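Local atomic coordinates of putative P450-like enzyme (Streptomyces himastatinicus ATCC 53653, PDB entry 5Z9J), a protein that binds heme b and probably acts as a cytochrome P450 monooxygenase in bacterial secondary metabolism. Residues Gly108-Leu113 and Ser357-Glu362; Gln34-Tyr39 and Val301-Gln306; Asp91-Pro96 and Ser210-Ala215; Arg149-Gln154 and Arg190-Glu195. One frame throughout, in Å; residues are numbered along the deposited sequence.

Contact 1 (Gly108-Leu113 and Ser357-Glu362); sequences GIIHEL and SKAAVE
Segments 108-113 and 357-362, on helices 96-116 and 350-367, come nearest at I110 and A360, whose CA atoms are 6.7 Å apart. In cytochrome P450 terms these helices correspond to D and L, two members of the conserved helical core of the fold. The contact is small and buried, about 102 Å² in all. One isoleucine and two alanines make it. I110 points toward the other helix and reaches it with a single atom, the terminal methyl CD1. CG1 lies anti to the carbonyl carbon (chi1 -72°), and the chain then runs on nearly extended to CD1. This sends the longer branch of I110 straight at the second helix. There CD1 meets A359 CB at 3.7 Å. The contact is purely van der Waals. The partner residues are short, so the methyl group gets right down to the main chain. The rest of I110 is packed by the helices beside it: L133 of helix 132-142 and F129 of helix 125-130 both touch its side chain. A360 also rests on F129, and on I246 of helix 240-255. The next residue, H111, is hydrogen-bonded through ND1 to R367 NH1 of helix 350-367, a polar tie beside the apolar one. Helix 350-367 starts just after C347, the axial ligand of the heme iron, but the A360 side chain is still about 11 Å from the heme. The branch from I110 ends against the second helix, with CD1 at 3.7 Å from A360 N and 4.3 Å from A360 CB.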
# COMPACT_ATOMS: atom_id res chain seq x y z
N GLY A 108 21.20 -8.39 -0.29
CA GLY A 108 22.30 -7.49 -0.61
C GLY A 108 21.92 -6.07 -0.30
O GLY A 108 22.67 -5.35 0.35
N ILE A 109 20.71 -5.67 -0.69
CA ILE A 109 20.25 -4.29 -0.48
C ILE A 109 20.09 -3.95 0.99
O ILE A 109 20.48 -2.86 1.43
CB ILE A 109 18.88 -4.04 -1.16
CG1 ILE A 109 19.00 -4.27 -2.66
CG2 ILE A 109 18.40 -2.63 -0.87
CD1 ILE A 109 20.18 -3.48 -3.27
N ILE A 110 19.53 -4.92 1.72
CA ILE A 110 19.32 -4.77 3.14
C ILE A 110 20.61 -4.61 3.93
O ILE A 110 20.73 -3.70 4.75
CB ILE A 110 18.56 -5.98 3.68
CG1 ILE A 110 17.12 -5.93 3.23
CG2 ILE A 110 18.61 -6.01 5.21
CD1 ILE A 110 16.38 -7.24 3.44
N HIS A 111 21.56 -5.49 3.67
CA HIS A 111 22.85 -5.41 4.35
C HIS A 111 23.55 -4.11 4.06
O HIS A 111 24.19 -3.53 4.92
CB HIS A 111 23.74 -6.57 3.95
CG HIS A 111 23.37 -7.86 4.62
ND1 HIS A 111 23.46 -8.03 5.98
CD2 HIS A 111 22.88 -9.01 4.11
CE1 HIS A 111 23.05 -9.25 6.29
NE2 HIS A 111 22.69 -9.87 5.17
N GLU A 112 23.39 -3.65 2.83
CA GLU A 112 23.95 -2.39 2.36
C GLU A 112 23.33 -1.20 3.08
O GLU A 112 24.02 -0.27 3.48
CB GLU A 112 23.71 -2.28 0.87
CG GLU A 112 24.72 -1.51 0.11
CD GLU A 112 24.38 -1.50 -1.37
OE1 GLU A 112 24.27 -2.60 -1.96
OE2 GLU A 112 24.21 -0.40 -1.94
N LEU A 113 22.02 -1.24 3.27
CA LEU A 113 21.36 -0.22 4.05
C LEU A 113 21.86 -0.20 5.50
O LEU A 113 22.14 0.88 6.05
CB LEU A 113 19.85 -0.43 4.00
CG LEU A 113 19.21 -0.03 2.66
CD1 LEU A 113 17.74 -0.43 2.64
CD2 LEU A 113 19.36 1.46 2.42
N SER A 357 9.65 -7.90 3.37
CA SER A 357 9.39 -7.67 4.77
C SER A 357 10.00 -8.79 5.62
O SER A 357 10.65 -8.53 6.61
CB SER A 357 7.89 -7.60 5.01
OG SER A 357 7.42 -6.45 4.38
N LYS A 358 9.79 -10.04 5.21
CA LYS A 358 10.37 -11.19 5.90
C LYS A 358 11.90 -11.09 5.97
O LYS A 358 12.51 -11.29 7.03
CB LYS A 358 9.97 -12.48 5.21
CG LYS A 358 10.62 -13.73 5.83
CD LYS A 358 10.16 -15.02 5.10
CE LYS A 358 10.98 -16.22 5.53
NZ LYS A 358 10.58 -17.42 4.74
N ALA A 359 12.54 -10.78 4.82
CA ALA A 359 13.97 -10.66 4.79
C ALA A 359 14.42 -9.54 5.72
O ALA A 359 15.40 -9.66 6.44
CB ALA A 359 14.47 -10.36 3.31
N ALA A 360 13.66 -8.45 5.72
CA ALA A 360 14.02 -7.26 6.48
C ALA A 360 13.92 -7.52 7.97
O ALA A 360 14.81 -7.19 8.72
CB ALA A 360 13.14 -6.12 6.09
N VAL A 361 12.79 -8.09 8.39
CA VAL A 361 12.64 -8.36 9.80
C VAL A 361 13.68 -9.35 10.32
O VAL A 361 14.26 -9.14 11.39
CB VAL A 361 11.26 -8.92 10.09
CG1 VAL A 361 11.18 -9.43 11.55
CG2 VAL A 361 10.21 -7.82 9.84
N GLU A 362 13.89 -10.43 9.56
CA GLU A 362 14.85 -11.44 9.92
C GLU A 362 16.23 -10.84 10.08
O GLU A 362 16.93 -11.13 11.04
CB GLU A 362 14.88 -12.55 8.87
CG GLU A 362 13.70 -13.49 8.98
CD GLU A 362 13.71 -14.53 7.89
OE1 GLU A 362 14.44 -14.37 6.85
OE2 GLU A 362 12.99 -15.53 8.05

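Contact 2 (Gln34-Tyr39 and Val301-Gln306). With TAM (tris(hydroxyethyl)aminomethane), chain F.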
# COMPACT_ATOMS: atom_id res chain seq x y z
N GLN A 34 -19.84 13.81 2.56
CA GLN A 34 -20.78 13.24 1.61
C GLN A 34 -20.31 11.86 1.12
O GLN A 34 -20.24 11.60 -0.09
CB GLN A 34 -20.97 14.20 0.43
CG GLN A 34 -22.41 14.53 0.12
CD GLN A 34 -22.54 15.85 -0.60
OE1 GLN A 34 -21.69 16.72 -0.47
NE2 GLN A 34 -23.62 16.01 -1.35
N LEU A 35 -20.04 10.97 2.06
CA LEU A 35 -19.62 9.62 1.73
C LEU A 35 -20.13 8.64 2.77
O LEU A 35 -20.53 9.03 3.87
CB LEU A 35 -18.08 9.52 1.61
CG LEU A 35 -17.15 10.01 2.73
CD1 LEU A 35 -17.07 9.00 3.86
CD2 LEU A 35 -15.72 10.35 2.18
N TRP A 36 -20.06 7.35 2.41
CA TRP A 36 -20.51 6.26 3.25
C TRP A 36 -19.29 5.51 3.75
O TRP A 36 -18.25 5.49 3.07
CB TRP A 36 -21.47 5.33 2.48
CG TRP A 36 -22.76 5.98 1.99
CD1 TRP A 36 -22.92 6.78 0.89
CD2 TRP A 36 -24.06 5.87 2.60
NE1 TRP A 36 -24.23 7.18 0.78
CE2 TRP A 36 -24.95 6.62 1.81
CE3 TRP A 36 -24.54 5.20 3.73
CZ2 TRP A 36 -26.31 6.74 2.12
CZ3 TRP A 36 -25.90 5.31 4.04
CH2 TRP A 36 -26.76 6.07 3.24
N ASN A 37 -19.41 4.97 4.97
CA ASN A 37 -18.40 4.17 5.66
C ASN A 37 -18.89 2.75 5.98
O ASN A 37 -19.98 2.60 6.50
CB ASN A 37 -17.97 4.85 6.99
CG ASN A 37 -17.30 6.21 6.79
OD1 ASN A 37 -16.23 6.27 6.20
ND2 ASN A 37 -17.90 7.27 7.28
N VAL A 38 -18.08 1.73 5.70
CA VAL A 38 -18.36 0.33 6.12
C VAL A 38 -17.24 -0.18 7.04
O VAL A 38 -16.06 -0.11 6.65
CB VAL A 38 -18.45 -0.64 4.90
CG1 VAL A 38 -18.81 -2.07 5.33
CG2 VAL A 38 -19.44 -0.16 3.91
N TYR A 39 -17.57 -0.71 8.21
CA TYR A 39 -16.54 -1.16 9.17
C TYR A 39 -16.57 -2.70 9.47
O TYR A 39 -15.64 -3.23 10.11
CB TYR A 39 -16.67 -0.41 10.48
CG TYR A 39 -16.72 1.09 10.37
CD1 TYR A 39 -15.63 1.83 9.90
CD2 TYR A 39 -17.84 1.78 10.77
CE1 TYR A 39 -15.69 3.20 9.80
CE2 TYR A 39 -17.90 3.16 10.68
CZ TYR A 39 -16.82 3.86 10.19
OH TYR A 39 -16.88 5.23 10.10
N VAL A 301 -29.52 1.02 3.20
CA VAL A 301 -29.67 1.19 1.76
C VAL A 301 -28.68 2.27 1.28
O VAL A 301 -28.68 3.41 1.76
CB VAL A 301 -31.10 1.58 1.36
CG1 VAL A 301 -31.20 1.78 -0.16
CG2 VAL A 301 -32.12 0.51 1.80
N ILE A 302 -27.86 1.93 0.32
CA ILE A 302 -26.94 2.94 -0.21
C ILE A 302 -27.32 3.23 -1.66
O ILE A 302 -27.43 2.32 -2.49
CB ILE A 302 -25.49 2.49 -0.11
CG1 ILE A 302 -25.14 2.24 1.36
CG2 ILE A 302 -24.55 3.56 -0.75
CD1 ILE A 302 -23.90 1.45 1.57
N PRO A 303 -27.62 4.50 -1.95
CA PRO A 303 -28.06 4.83 -3.31
C PRO A 303 -26.97 4.57 -4.34
O PRO A 303 -25.82 4.32 -4.01
CB PRO A 303 -28.40 6.33 -3.23
CG PRO A 303 -28.65 6.60 -1.75
CD PRO A 303 -27.71 5.65 -1.03
N LYS A 304 -27.40 4.58 -5.60
CA LYS A 304 -26.59 4.64 -6.79
C LYS A 304 -25.56 5.78 -6.69
O LYS A 304 -25.78 6.74 -5.96
CB LYS A 304 -27.50 4.87 -8.01
CG LYS A 304 -26.87 4.60 -9.38
CD LYS A 304 -27.81 4.98 -10.55
CE LYS A 304 -28.26 6.45 -10.51
NZ LYS A 304 -29.06 6.86 -11.70
N ASP A 305 -24.43 5.63 -7.36
CA ASP A 305 -23.44 6.70 -7.51
C ASP A 305 -22.94 7.34 -6.22
O ASP A 305 -22.79 8.56 -6.15
CB ASP A 305 -24.03 7.80 -8.40
CG ASP A 305 -24.48 7.28 -9.74
OD1 ASP A 305 -23.89 6.29 -10.22
OD2 ASP A 305 -25.40 7.87 -10.35
N GLN A 306 -22.68 6.53 -5.20
CA GLN A 306 -22.16 7.03 -3.93
C GLN A 306 -20.73 6.56 -3.72
O GLN A 306 -20.34 5.51 -4.22
CB GLN A 306 -23.03 6.58 -2.75
CG GLN A 306 -24.46 7.15 -2.69
CD GLN A 306 -24.51 8.65 -2.62
OE1 GLN A 306 -24.02 9.24 -1.65
NE2 GLN A 306 -25.15 9.28 -3.61
C TAM F . -14.18 8.46 9.39
C1 TAM F . -15.43 8.34 10.35
C2 TAM F . -12.97 9.08 10.09
C3 TAM F . -13.82 7.05 8.83
C4 TAM F . -15.03 8.33 11.83
C5 TAM F . -11.83 9.17 9.09
C6 TAM F . -13.67 5.95 9.91
N TAM F . -14.52 9.29 8.24
O4 TAM F . -15.08 9.65 12.35
O5 TAM F . -12.41 9.46 7.81
O6 TAM F . -12.52 6.21 10.68
O HOH W 1 -21.38 9.92 -1.96
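The indole of W36 lies against the I302-P303 corner and is held at its nitrogen by Q306. With CG anti to the carbonyl carbon (chi1 -62°), the ring leaves strand 35-38 toward V301-Q306. I302 comes over one face. Its CG2 sits 3.8 Å from the centroid of the five-membered ring, almost on the ring normal, a CH-pi contact. Its other branch follows the indole toward the six-membered ring, with I302 CG1 3.8 Å from W36 CE3. The P303 side chain crosses at about a right angle and brings CD to 3.6 Å from W36 CZ2. Q306 takes the polar edge. Its chain bends at chi2 (-60°), which folds the amide back beside the indole. W36 NE1 donates to Q306 OE1 at 3.2 Å, a rather bent bond (144° at the hydrogen). OE1 lies in the indole plane, while the amide stands nearly perpendicular to the ring. A water also donates to Q306 OE1 at 2.7 Å and to Q34 O at 2.8 Å, so two donors fix the amide oxygen. Were W36 an alanine, OE1 would probably lose its indole donor and a gap would open beside I302 and P303. N37 and Y39 belong to the pocket of the bound tris(hydroxyethyl)aminomethane; Y39 OH is 3.3 Å from its C6. Q34 and L35 form a G1 beta bulge opposite D30. The arrangement belongs to the beta region of the P450 fold: strand 35-38 of the mixed sheet packs by one tryptophan onto the end of hairpin 295-297/300-302 and the loop that follows it.

Contact 3 (Asp91-Pro96 and Ser210-Ala215); sequences DHAFTP and SQLVHA
A93 and Q211 bring helix 82-93 close to helix 208-214, with their CA atoms 5.7 Å apart. The apolar part is thin. A93 CB meets Q211 CB at 4.0 Å, and L212 adds a looser touch, its CD2 4.4 Å from A93 CB. Q211 does most of the rest. Its CG, anti to the carbonyl carbon (chi1 -70°), lies 3.8 Å from A93 O; the bend at chi2 then brings the amide toward T95. The second kind of contact is between a methyl group and an amide oxygen. T95 and Q211 approach from opposite directions, and T95 CG2 lies 3.3 Å from Q211 OE1. The methyl group is turned that way because OG1 takes the place between the backbone N and the carbonyl carbon (chi1 63°). T95 is the N-cap of the next helix, and its OG1 makes a weak hydrogen bond to L98 N. One side-chain hydrogen bond lies inside segment 210-215: H214 ND1 donates to S210 O at 2.9 Å, nearly along the C=O axis, and ties the imidazole to the carbonyl four residues earlier. F94 is the centre of an inverse gamma turn, in which T95 N bonds to A93 O; this turn separates helix 82-93 from helix 96-116. In the P450 fold the helices 82-93 and 208-214 correspond to C and H. The first carries H83 and R87, which bind the heme. D91 near its end, and F94 just after it, touch L348, next to the axial C347. A93 and F94 also rest on L208, while S210 and V213 pack on helix 172-202.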
# COMPACT_ATOMS: atom_id res chain seq x y z
N ASP A 91 1.05 -8.97 -14.25
CA ASP A 91 1.26 -10.25 -13.56
C ASP A 91 2.24 -11.07 -14.36
O ASP A 91 3.27 -11.49 -13.87
CB ASP A 91 -0.04 -11.07 -13.42
CG ASP A 91 -0.98 -10.56 -12.32
OD1 ASP A 91 -0.52 -9.91 -11.37
OD2 ASP A 91 -2.19 -10.89 -12.36
N HIS A 92 1.91 -11.24 -15.63
CA HIS A 92 2.74 -11.98 -16.55
C HIS A 92 4.13 -11.38 -16.64
O HIS A 92 5.13 -12.11 -16.75
CB HIS A 92 2.13 -12.00 -17.95
CG HIS A 92 2.85 -12.91 -18.90
ND1 HIS A 92 3.89 -12.49 -19.70
CD2 HIS A 92 2.64 -14.21 -19.20
CE1 HIS A 92 4.31 -13.50 -20.43
NE2 HIS A 92 3.57 -14.56 -20.15
N ALA A 93 4.19 -10.05 -16.59
CA ALA A 93 5.44 -9.34 -16.75
C ALA A 93 6.36 -9.73 -15.62
O ALA A 93 7.56 -9.91 -15.83
CB ALA A 93 5.21 -7.84 -16.80
N PHE A 94 5.78 -10.00 -14.46
CA PHE A 94 6.56 -10.51 -13.33
C PHE A 94 6.97 -11.93 -13.60
O PHE A 94 6.47 -12.85 -12.94
CB PHE A 94 5.75 -10.52 -12.03
CG PHE A 94 5.79 -9.24 -11.28
CD1 PHE A 94 5.17 -8.11 -11.77
CD2 PHE A 94 6.43 -9.17 -10.06
CE1 PHE A 94 5.19 -6.92 -11.07
CE2 PHE A 94 6.45 -8.00 -9.35
CZ PHE A 94 5.83 -6.86 -9.86
N THR A 95 7.87 -12.12 -14.55
CA THR A 95 8.32 -13.46 -14.93
C THR A 95 9.05 -14.16 -13.81
O THR A 95 9.56 -13.50 -12.90
CB THR A 95 9.25 -13.41 -16.13
OG1 THR A 95 10.44 -12.68 -15.79
CG2 THR A 95 8.53 -12.77 -17.32
N PRO A 96 9.10 -15.50 -13.87
CA PRO A 96 9.80 -16.27 -12.84
C PRO A 96 11.28 -15.90 -12.67
O PRO A 96 11.77 -16.03 -11.55
CB PRO A 96 9.68 -17.72 -13.36
CG PRO A 96 8.42 -17.71 -14.17
CD PRO A 96 8.40 -16.37 -14.84
N SER A 210 11.27 -3.58 -19.83
CA SER A 210 11.61 -4.34 -21.02
C SER A 210 10.49 -5.28 -21.39
O SER A 210 10.21 -5.50 -22.56
CB SER A 210 12.89 -5.14 -20.80
OG SER A 210 12.86 -6.29 -21.62
N GLN A 211 9.83 -5.80 -20.37
CA GLN A 211 8.71 -6.70 -20.58
C GLN A 211 7.49 -5.93 -21.06
O GLN A 211 6.76 -6.38 -21.94
CB GLN A 211 8.37 -7.43 -19.28
CG GLN A 211 9.39 -8.46 -18.80
CD GLN A 211 9.48 -9.68 -19.70
OE1 GLN A 211 8.58 -10.52 -19.70
NE2 GLN A 211 10.55 -9.77 -20.48
N LEU A 212 7.30 -4.72 -20.51
CA LEU A 212 6.15 -3.89 -20.87
C LEU A 212 6.12 -3.32 -22.32
O LEU A 212 5.05 -3.20 -22.93
CB LEU A 212 6.02 -2.73 -19.88
CG LEU A 212 5.57 -3.09 -18.46
CD1 LEU A 212 5.49 -1.86 -17.54
CD2 LEU A 212 4.26 -3.87 -18.47
N VAL A 213 7.29 -2.97 -22.85
CA VAL A 213 7.35 -2.40 -24.20
C VAL A 213 6.92 -3.42 -25.25
O VAL A 213 6.51 -3.03 -26.34
CB VAL A 213 8.75 -1.85 -24.52
CG1 VAL A 213 9.09 -0.71 -23.57
CG2 VAL A 213 9.80 -2.95 -24.48
N HIS A 214 7.10 -4.70 -24.96
CA HIS A 214 6.65 -5.73 -25.90
C HIS A 214 5.19 -6.15 -25.69
O HIS A 214 4.55 -6.64 -26.61
CB HIS A 214 7.55 -6.97 -25.84
CG HIS A 214 8.97 -6.70 -26.23
ND1 HIS A 214 9.99 -6.56 -25.30
CD2 HIS A 214 9.54 -6.50 -27.44
CE1 HIS A 214 11.12 -6.32 -25.93
NE2 HIS A 214 10.88 -6.28 -27.23
N ALA A 215 4.66 -5.94 -24.49
CA ALA A 215 3.31 -6.42 -24.14
C ALA A 215 2.25 -5.71 -24.98
O ALA A 215 2.50 -4.63 -25.52
CB ALA A 215 3.04 -6.23 -22.66

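Contact 4 (Arg149-Gln154 and Arg190-Glu195); sequences RALFRQ and RDYWHE
F152 and Y192 meet at about a right angle between two helices. The edge of the F152 ring is turned toward the face of Y192, offset from its centre, with planes at 81° and F152 CE1 3.7 Å from Y192 CE2. The tip of F152 also reaches W193: CZ lies 3.6 Å from W193 CH2, with the rings inclined obliquely. L151 adds a methyl group, CD2, 3.6 Å from Y192 CD1; the two side chains lie alongside each other, running opposite ways. Both leave their helices with CG anti to the backbone N (chi1 near 180° in both), which directs them across the gap. Y192 is positioned by its neighbour: its CD2 stands 3.7 Å over the centre of the W193 ring. With a leucine in place of Y192, the edge-to-face pair with F152 is likely to be lost, and a gap opened beside W193. Outside this trio W155 meets both F152 and Y192, and V144 touches all three rings. L235 of helix 224-238 packs on F152, and A231 on W193. The helix segments run nearly antiparallel (158°) with axes 13.0 Å apart, so large side chains must span the space. This aromatic cluster joins helices 147-163 and 172-202, which correspond to the antiparallel F and G pair of the P450 fold, lying across helix 224-238.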
# COMPACT_ATOMS: atom_id res chain seq x y z
N ARG A 149 16.27 7.05 -8.50
CA ARG A 149 15.51 6.73 -7.29
C ARG A 149 15.16 8.04 -6.56
O ARG A 149 14.12 8.15 -5.90
CB ARG A 149 16.28 5.77 -6.37
CG ARG A 149 16.54 4.35 -6.93
CD ARG A 149 17.61 3.62 -6.10
NE ARG A 149 18.04 2.34 -6.65
CZ ARG A 149 19.05 1.61 -6.15
NH1 ARG A 149 19.69 2.01 -5.06
NH2 ARG A 149 19.39 0.46 -6.72
N ALA A 150 16.02 9.04 -6.74
CA ALA A 150 15.78 10.39 -6.22
C ALA A 150 14.50 11.00 -6.77
O ALA A 150 13.67 11.52 -6.03
CB ALA A 150 16.97 11.29 -6.56
N LEU A 151 14.36 10.92 -8.09
CA LEU A 151 13.24 11.51 -8.79
C LEU A 151 11.93 10.89 -8.30
O LEU A 151 10.90 11.56 -8.23
CB LEU A 151 13.41 11.32 -10.30
CG LEU A 151 12.28 11.81 -11.20
CD1 LEU A 151 12.04 13.28 -10.92
CD2 LEU A 151 12.64 11.59 -12.68
N PHE A 152 12.00 9.62 -7.90
CA PHE A 152 10.82 8.90 -7.39
C PHE A 152 10.42 9.32 -5.96
O PHE A 152 9.22 9.44 -5.66
CB PHE A 152 11.08 7.39 -7.43
CG PHE A 152 11.19 6.81 -8.83
CD1 PHE A 152 10.91 7.58 -9.94
CD2 PHE A 152 11.59 5.50 -9.02
CE1 PHE A 152 11.01 7.03 -11.23
CE2 PHE A 152 11.70 4.95 -10.29
CZ PHE A 152 11.41 5.71 -11.40
N ARG A 153 11.40 9.54 -5.09
CA ARG A 153 11.07 9.94 -3.72
C ARG A 153 10.46 11.35 -3.73
O ARG A 153 9.56 11.64 -2.92
CB ARG A 153 12.31 9.89 -2.82
CG ARG A 153 12.05 10.27 -1.38
CD ARG A 153 11.84 9.03 -0.54
NE ARG A 153 11.44 9.29 0.85
CZ ARG A 153 10.22 9.63 1.25
NH1 ARG A 153 9.23 9.76 0.38
NH2 ARG A 153 9.99 9.83 2.54
N GLN A 154 10.89 12.16 -4.69
CA GLN A 154 10.31 13.48 -4.94
C GLN A 154 8.84 13.37 -5.32
O GLN A 154 7.98 14.02 -4.73
CB GLN A 154 11.08 14.19 -6.06
CG GLN A 154 10.63 15.61 -6.32
CD GLN A 154 11.48 16.33 -7.36
OE1 GLN A 154 12.53 15.84 -7.79
NE2 GLN A 154 11.02 17.51 -7.78
N ARG A 190 4.97 10.78 -17.43
CA ARG A 190 4.72 10.20 -18.72
C ARG A 190 5.95 10.46 -19.59
O ARG A 190 6.41 9.57 -20.29
CB ARG A 190 3.48 10.79 -19.37
CG ARG A 190 3.09 10.05 -20.65
CD ARG A 190 2.40 10.97 -21.62
NE ARG A 190 2.90 12.33 -21.46
CZ ARG A 190 3.88 12.85 -22.20
NH1 ARG A 190 4.46 12.13 -23.15
NH2 ARG A 190 4.27 14.10 -21.97
N ASP A 191 6.53 11.64 -19.45
CA ASP A 191 7.68 11.98 -20.31
C ASP A 191 8.91 11.29 -19.79
O ASP A 191 9.79 10.93 -20.56
CB ASP A 191 7.90 13.49 -20.33
N TYR A 192 8.89 10.94 -18.51
CA TYR A 192 9.97 10.14 -17.97
C TYR A 192 9.93 8.71 -18.50
O TYR A 192 10.90 8.24 -19.12
CB TYR A 192 9.92 10.11 -16.45
CG TYR A 192 10.95 9.20 -15.86
CD1 TYR A 192 12.25 9.63 -15.68
CD2 TYR A 192 10.61 7.90 -15.46
CE1 TYR A 192 13.21 8.81 -15.14
CE2 TYR A 192 11.57 7.07 -14.91
CZ TYR A 192 12.87 7.53 -14.75
OH TYR A 192 13.84 6.74 -14.21
N TRP A 193 8.77 8.06 -18.31
CA TRP A 193 8.64 6.68 -18.76
C TRP A 193 8.81 6.60 -20.28
O TRP A 193 9.32 5.61 -20.79
CB TRP A 193 7.32 6.08 -18.28
CG TRP A 193 7.34 5.97 -16.78
CD1 TRP A 193 6.56 6.64 -15.93
CD2 TRP A 193 8.21 5.14 -15.98
NE1 TRP A 193 6.87 6.30 -14.63
CE2 TRP A 193 7.88 5.38 -14.63
CE3 TRP A 193 9.24 4.23 -16.26
CZ2 TRP A 193 8.52 4.74 -13.56
CZ3 TRP A 193 9.89 3.60 -15.20
CH2 TRP A 193 9.51 3.85 -13.87
N HIS A 194 8.45 7.66 -21.00
CA HIS A 194 8.69 7.69 -22.44
C HIS A 194 10.16 7.44 -22.75
O HIS A 194 10.48 6.65 -23.62
CB HIS A 194 8.29 9.03 -23.03
CG HIS A 194 8.68 9.19 -24.47
ND1 HIS A 194 8.14 8.43 -25.49
CD2 HIS A 194 9.59 10.01 -25.06
CE1 HIS A 194 8.69 8.78 -26.64
NE2 HIS A 194 9.56 9.74 -26.41
N GLU A 195 11.05 8.07 -22.00
CA GLU A 195 12.48 7.90 -22.28
C GLU A 195 13.01 6.56 -21.76
O GLU A 195 13.93 5.99 -22.35
CB GLU A 195 13.28 9.04 -21.66

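How the contacts relate
Contacts 1, 3 and 4 lie in the helical part of the fold, and contact 2 in the beta region. Contacts 1 and 2 are on opposite sides of the chain's centre, 42 Å apart between centres. By centres contacts 3 and 4 are closest, 19 Å apart; by nearest atoms contacts 1 and 4 are, at about 5 Å. Helices 172-202 and 208-214, which follow each other, serve contacts 4 and 3; helices 82-93 and 96-116 serve 3 and 1. Along the chain contact 4 is nested inside the loops closed by each of the others, contact 3 inside contact 2, and contact 1 crosses both 2 and 3. Distant parts of the sequence are thus interwoven around the heme.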